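Local coordinates for protein putative transcriptional regulator MarR (Geobacillus stearothermophilus, PDB 2RDP) that probably binds DNA as a transcriptional regulator of the MarR family, through a winged-helix domain carried by each chain of a dimer, at residues Y38-P43 with R108-V113; L57-L62 with V98-L103. All coordinates share one frame; numbering follows the deposited sequence. Where two conformers were deposited one is given.

Contact 1: Y38-P43 with R108-V113; sequences YPITPP and RIIEEV. With NA (sodium ion), chain B.
With CG anti to its own carbonyl carbon (chi1 -62°), the Y38 side chain leads its ring onto helix 104-124, where V113 turns a methyl, CG2, anti to the carbonyl carbon and up against the ring. The result is a CH-pi contact: V113 CG2 lies 3.7 Å from the centroid of the Y38 ring, over one face and 17° off the normal. The same ring is met at its edge by the preceding residue, E112. The E112 chain is extended, and its CG comes 3.6 Å from Y38 OH while its CD comes 3.7 Å from Y38 CE1; OE2 lies in the ring plane, and the carboxylate is turned 71° from that plane. The other contacts are aliphatic. The CG corner of the P39 ring meets the end of the I109 side chain, P39 CG standing 3.9 Å from I109 CD1. I40 lies alongside I109, the two chains pointing opposite ways, with I40 CD1 3.8 Å from I109 CG2. L85 touches both I40 and I109, and F45 of helix 42-54 touches I40 and V113, so the buried part of the contact continues into the winged-helix core. In the link that carries Y38 and I40, their carbonyl oxygens bind the sodium ion at 2.6 and 2.7 Å, with L35 O as a further ligand. The chemistry divides accordingly: carbonyl oxygens hold the ion and probably help fix the shape of the link between helices 10-35 and 42-54, while dispersion and CH-pi packing, without a polar bond between the two segments, join that link to helix 104-124.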
loop_
_atom_site.group_PDB
_atom_site.type_symbol
_atom_site.label_atom_id
_atom_site.label_comp_id
_atom_site.label_asym_id
_atom_site.label_seq_id
_atom_site.Cartn_x
_atom_site.Cartn_y
_atom_site.Cartn_z
ATOM N N TYR A 38 15.911 -4.910 9.552
ATOM C CA TYR A 38 16.490 -5.740 8.502
ATOM C C TYR A 38 17.319 -4.918 7.556
ATOM O O TYR A 38 16.970 -3.766 7.281
ATOM C CB TYR A 38 15.390 -6.511 7.754
ATOM C CG TYR A 38 14.685 -7.442 8.709
ATOM C CD1 TYR A 38 15.252 -8.670 9.074
ATOM C CD2 TYR A 38 13.495 -7.055 9.317
ATOM C CE1 TYR A 38 14.626 -9.490 10.001
ATOM C CE2 TYR A 38 12.863 -7.868 10.233
ATOM C CZ TYR A 38 13.420 -9.077 10.569
ATOM O OH TYR A 38 12.751 -9.847 11.474
ATOM N N PRO A 39 18.422 -5.505 7.036
ATOM C CA PRO A 39 19.295 -4.713 6.173
ATOM C C PRO A 39 18.802 -4.553 4.726
ATOM O O PRO A 39 19.611 -4.334 3.843
ATOM C CB PRO A 39 20.642 -5.470 6.251
ATOM C CG PRO A 39 20.241 -6.896 6.466
ATOM C CD PRO A 39 18.934 -6.883 7.227
ATOM N N ILE A 40 17.500 -4.638 4.477
ATOM C CA ILE A 40 16.965 -4.350 3.140
ATOM C C ILE A 40 16.012 -3.170 3.186
ATOM O O ILE A 40 15.569 -2.757 4.275
ATOM C CB ILE A 40 16.254 -5.568 2.529
ATOM C CG1 ILE A 40 15.121 -6.050 3.449
ATOM C CG2 ILE A 40 17.289 -6.684 2.235
ATOM C CD1 ILE A 40 14.236 -7.102 2.848
ATOM N N THR A 41 15.721 -2.616 2.019
ATOM C CA THR A 41 14.800 -1.503 1.903
ATOM C C THR A 41 13.445 -2.036 1.413
ATOM O O THR A 41 13.352 -3.203 0.999
ATOM C CB THR A 41 15.364 -0.396 0.961
ATOM O OG1 THR A 41 15.363 -0.854 -0.396
ATOM C CG2 THR A 41 16.781 -0.044 1.368
ATOM N N PRO A 42 12.376 -1.202 1.462
ATOM C CA PRO A 42 11.084 -1.670 0.953
ATOM C C PRO A 42 11.045 -2.204 -0.491
ATOM O O PRO A 42 10.419 -3.236 -0.708
ATOM C CB PRO A 42 10.173 -0.452 1.118
ATOM C CG PRO A 42 10.783 0.313 2.177
ATOM C CD PRO A 42 12.268 0.150 2.033
ATOM N N PRO A 43 11.674 -1.513 -1.474
ATOM C CA PRO A 43 11.645 -2.112 -2.835
ATOM C C PRO A 43 12.499 -3.400 -2.974
ATOM O O PRO A 43 12.187 -4.250 -3.835
ATOM C CB PRO A 43 12.167 -0.997 -3.739
ATOM C CG PRO A 43 12.287 0.205 -2.883
ATOM C CD PRO A 43 12.395 -0.230 -1.462
ATOM N N ARG A 108 17.027 -15.945 3.293
ATOM C CA ARG A 108 17.011 -16.013 4.743
ATOM C C ARG A 108 16.318 -14.776 5.315
ATOM O O ARG A 108 15.395 -14.910 6.115
ATOM C CB ARG A 108 18.440 -16.171 5.289
ATOM C CG ARG A 108 18.646 -17.410 6.121
ATOM C CD ARG A 108 19.844 -17.244 7.023
ATOM N NE ARG A 108 20.958 -18.117 6.653
ATOM C CZ ARG A 108 21.237 -19.269 7.269
ATOM N NH1 ARG A 108 20.476 -19.696 8.278
ATOM N NH2 ARG A 108 22.273 -20.002 6.880
ATOM N N ILE A 109 16.739 -13.589 4.867
ATOM C CA ILE A 109 16.151 -12.307 5.289
ATOM C C ILE A 109 14.643 -12.166 5.000
ATOM O O ILE A 109 13.874 -11.809 5.893
ATOM C CB ILE A 109 16.912 -11.105 4.651
ATOM C CG1 ILE A 109 18.280 -10.934 5.290
ATOM C CG2 ILE A 109 16.147 -9.794 4.826
ATOM C CD1 ILE A 109 19.174 -10.065 4.483
ATOM N N ILE A 110 14.215 -12.426 3.771
ATOM C CA ILE A 110 12.814 -12.264 3.464
ATOM C C ILE A 110 11.878 -13.225 4.108
ATOM O O ILE A 110 10.766 -12.859 4.411
ATOM C CB ILE A 110 12.472 -12.289 1.994
ATOM C CG1 ILE A 110 13.053 -13.516 1.316
ATOM C CG2 ILE A 110 12.797 -10.958 1.386
ATOM C CD1 ILE A 110 12.416 -13.771 0.047
ATOM N N GLU A 111 12.306 -14.461 4.274
ATOM C CA GLU A 111 11.555 -15.427 5.053
ATOM C C GLU A 111 11.350 -14.953 6.489
ATOM O O GLU A 111 10.317 -15.218 7.109
ATOM C CB GLU A 111 12.307 -16.750 5.069
ATOM C CG GLU A 111 12.338 -17.425 3.704
ATOM C CD GLU A 111 12.676 -18.915 3.788
ATOM O OE1 GLU A 111 13.670 -19.319 4.480
ATOM O OE2 GLU A 111 11.909 -19.671 3.137
ATOM N N GLU A 112 12.362 -14.273 7.011
ATOM C CA GLU A 112 12.301 -13.721 8.334
ATOM C C GLU A 112 11.372 -12.516 8.398
ATOM O O GLU A 112 10.639 -12.360 9.362
ATOM C CB GLU A 112 13.704 -13.335 8.754
ATOM C CG GLU A 112 13.844 -13.096 10.222
ATOM C CD GLU A 112 15.278 -13.035 10.679
ATOM O OE1 GLU A 112 16.227 -13.173 9.845
ATOM O OE2 GLU A 112 15.440 -12.843 11.907
ATOM N N VAL A 113 11.385 -11.668 7.371
ATOM C CA VAL A 113 10.499 -10.498 7.349
ATOM C C VAL A 113 9.041 -10.956 7.228
ATOM O O VAL A 113 8.176 -10.488 7.942
ATOM C CB VAL A 113 10.863 -9.486 6.220
ATOM C CG1 VAL A 113 9.787 -8.386 6.081
ATOM C CG2 VAL A 113 12.238 -8.887 6.450
HETATM NA NA NA B . 15.834 -1.552 6.687
#

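Contact 2: L57-L62 with V98-L103; sequences LTVGEL and VRIRLL
Two backbone hydrogen bonds tie L57 to I100 as an antiparallel hydrogen-bonded pair, a single bridge. I100 N gives a nearly straight bond to L57 O, 2.6 Å long with an angle of 176° at the hydrogen, although the donor is tilted 31° from the carbonyl plane. The return bond, L57 N to I100 O, is longer at 3.1 Å but lies in the carbonyl plane. Water adds two further links. One bridges V59 N and V98 O, accepting from the former and donating to the latter; a second donates to E61 OE2 and takes a weak bond from R99 NE. The guanidinium of R99 has its stronger partner elsewhere, in a salt bridge from NH1 to D91.

Within 57-62, T58 and E61 form a capping box at the start of helix 59-66: E61 N donates to T58 OG1 and T58 N to E61 OE2, each at 3.0 Å. The L57-I100 bridge fits the winged-helix fold of the family, in which the short segment between the first two helices of the DNA-binding domain pairs with a strand of the wing; here 98-102 also pairs with 86-90 through backbone bonds of R99 to V89 and R101 to A87.

Van der Waals contacts flank the bridge. Although the T58 side chain leaves the backbone away from the strand, its CG2, anti to the carbonyl carbon, still brushes it, 3.7 Å from V98 O and 3.8 Å from R99 CG. The apolar side-chain pair is V59 CG2 with I100 CD1, at 4.0 Å, the two side chains running obliquely to each other. I100, buried, also packs on L51 of helix 42-54 and V77 of helix 70-82, while V59 touches T73 and T74 of the latter helix.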
loop_
_atom_site.group_PDB
_atom_site.type_symbol
_atom_site.label_atom_id
_atom_site.label_comp_id
_atom_site.label_asym_id
_atom_site.label_seq_id
_atom_site.Cartn_x
_atom_site.Cartn_y
_atom_site.Cartn_z
ATOM N N LEU A 57 13.847 -14.732 -12.205
ATOM C CA LEU A 57 13.132 -13.772 -13.081
ATOM C C LEU A 57 14.132 -12.953 -13.847
ATOM O O LEU A 57 15.173 -12.617 -13.312
ATOM C CB LEU A 57 12.256 -12.809 -12.270
ATOM C CG LEU A 57 11.067 -13.355 -11.460
ATOM C CD1 LEU A 57 10.415 -12.225 -10.729
ATOM C CD2 LEU A 57 10.039 -14.087 -12.344
ATOM N N THR A 58 13.840 -12.634 -15.102
ATOM C CA THR A 58 14.653 -11.659 -15.815
ATOM C C THR A 58 14.337 -10.283 -15.241
ATOM O O THR A 58 13.366 -10.123 -14.517
ATOM C CB THR A 58 14.393 -11.684 -17.336
ATOM O OG1 THR A 58 13.073 -11.219 -17.598
ATOM C CG2 THR A 58 14.545 -13.105 -17.916
ATOM N N VAL A 59 15.155 -9.289 -15.536
ATOM C CA VAL A 59 14.892 -7.924 -15.080
ATOM C C VAL A 59 13.609 -7.421 -15.748
ATOM O O VAL A 59 12.825 -6.701 -15.146
ATOM C CB VAL A 59 16.091 -6.959 -15.410
ATOM C CG1 VAL A 59 15.724 -5.527 -15.139
ATOM C CG2 VAL A 59 17.347 -7.316 -14.618
ATOM N N GLY A 60 13.395 -7.787 -17.005
ATOM C CA GLY A 60 12.144 -7.467 -17.649
ATOM C C GLY A 60 10.938 -8.059 -16.925
ATOM O O GLY A 60 9.955 -7.374 -16.722
ATOM N N GLU A 61 11.007 -9.321 -16.523
ATOM C CA GLU A 61 9.901 -9.950 -15.815
ATOM C C GLU A 61 9.698 -9.329 -14.450
ATOM O O GLU A 61 8.564 -9.091 -14.016
ATOM C CB GLU A 61 10.151 -11.435 -15.643
ATOM C CG GLU A 61 10.374 -12.124 -16.942
ATOM C CD GLU A 61 10.536 -13.616 -16.790
ATOM O OE1 GLU A 61 9.796 -14.329 -17.500
ATOM O OE2 GLU A 61 11.394 -14.069 -15.989
ATOM N N LEU A 62 10.796 -9.044 -13.778
ATOM C CA LEU A 62 10.733 -8.482 -12.445
ATOM C C LEU A 62 10.128 -7.095 -12.499
ATOM O O LEU A 62 9.259 -6.746 -11.709
ATOM C CB LEU A 62 12.146 -8.465 -11.799
ATOM C CG LEU A 62 12.264 -7.956 -10.351
ATOM C CD1 LEU A 62 11.339 -8.759 -9.422
ATOM C CD2 LEU A 62 13.688 -8.067 -9.836
ATOM N N VAL A 98 19.588 -13.529 -19.198
ATOM C CA VAL A 98 20.123 -13.538 -17.834
ATOM C C VAL A 98 18.957 -13.358 -16.858
ATOM O O VAL A 98 18.108 -12.489 -17.058
ATOM C CB VAL A 98 21.154 -12.397 -17.597
ATOM C CG1 VAL A 98 21.476 -12.242 -16.103
ATOM C CG2 VAL A 98 22.421 -12.624 -18.392
ATOM N N ARG A 99 18.906 -14.211 -15.836
ATOM C CA ARG A 99 17.868 -14.156 -14.822
ATOM C C ARG A 99 18.456 -13.796 -13.465
ATOM O O ARG A 99 19.627 -14.050 -13.207
ATOM C CB ARG A 99 17.128 -15.489 -14.724
ATOM C CG ARG A 99 16.305 -15.807 -15.932
ATOM C CD ARG A 99 15.488 -17.071 -15.760
ATOM N NE ARG A 99 14.774 -17.361 -17.001
ATOM C CZ ARG A 99 15.272 -18.095 -17.998
ATOM N NH1 ARG A 99 16.488 -18.638 -17.908
ATOM N NH2 ARG A 99 14.549 -18.291 -19.094
ATOM N N ILE A 100 17.623 -13.217 -12.607
ATOM C CA ILE A 100 17.984 -12.900 -11.251
ATOM C C ILE A 100 17.580 -14.093 -10.410
ATOM O O ILE A 100 16.461 -14.591 -10.517
ATOM C CB ILE A 100 17.259 -11.616 -10.740
ATOM C CG1 ILE A 100 17.354 -10.467 -11.760
ATOM C CG2 ILE A 100 17.803 -11.183 -9.392
ATOM C CD1 ILE A 100 18.741 -10.326 -12.429
ATOM N N ARG A 101 18.507 -14.565 -9.585
ATOM C CA ARG A 101 18.255 -15.679 -8.693
ATOM C C ARG A 101 18.487 -15.268 -7.248
ATOM O O ARG A 101 19.553 -14.739 -6.899
ATOM C CB ARG A 101 19.182 -16.837 -9.034
ATOM C CG ARG A 101 19.360 -17.840 -7.918
ATOM C CD ARG A 101 20.256 -18.974 -8.376
ATOM N NE ARG A 101 19.702 -19.597 -9.576
ATOM C CZ ARG A 101 20.317 -20.529 -10.300
ATOM N NH1 ARG A 101 21.523 -20.978 -9.944
ATOM N NH2 ARG A 101 19.716 -21.018 -11.383
ATOM N N LEU A 102 17.491 -15.551 -6.419
ATOM C CA LEU A 102 17.588 -15.417 -4.988
ATOM C C LEU A 102 18.721 -16.251 -4.413
ATOM O O LEU A 102 18.703 -17.492 -4.496
ATOM C CB LEU A 102 16.257 -15.866 -4.366
ATOM C CG LEU A 102 15.946 -15.426 -2.939
ATOM C CD1 LEU A 102 16.023 -13.896 -2.809
ATOM C CD2 LEU A 102 14.580 -15.993 -2.485
ATOM N N LEU A 103 19.707 -15.574 -3.826
ATOM C CA LEU A 103 20.736 -16.248 -3.025
ATOM C C LEU A 103 20.264 -16.572 -1.590
ATOM O O LEU A 103 19.314 -15.973 -1.080
ATOM C CB LEU A 103 22.016 -15.411 -2.996
ATOM C CG LEU A 103 22.682 -15.251 -4.360
ATOM C CD1 LEU A 103 24.003 -14.523 -4.212
ATOM C CD2 LEU A 103 22.868 -16.616 -5.000
HETATM O O HOH W 1 17.786 -9.845 -16.868
HETATM O O HOH W 2 12.258 -16.420 -15.561
#

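In the fold
Contact 1 joins the link after helix 10-35 to helix 104-124, and contact 2 joins the start of helix 59-66 to the wing strand 98-102, their centres about 17 Å apart. The chain passes from 38-43 through helix 42-54 to 57-62, then through helices 59-66 and 70-82 to the strand pair, and strand 98-102 leads directly into helix 104-124, which carries 108-113. Contact 2 therefore lies within the span of chain that contact 1 brackets. The two also touch: I110 CD1 of contact 1 packs 4.0 Å from L102 CD2 of contact 2, and both side chains rest on L48 and L52 of helix 42-54. The sodium ion lies at contact 1 and takes no ligand from contact 2.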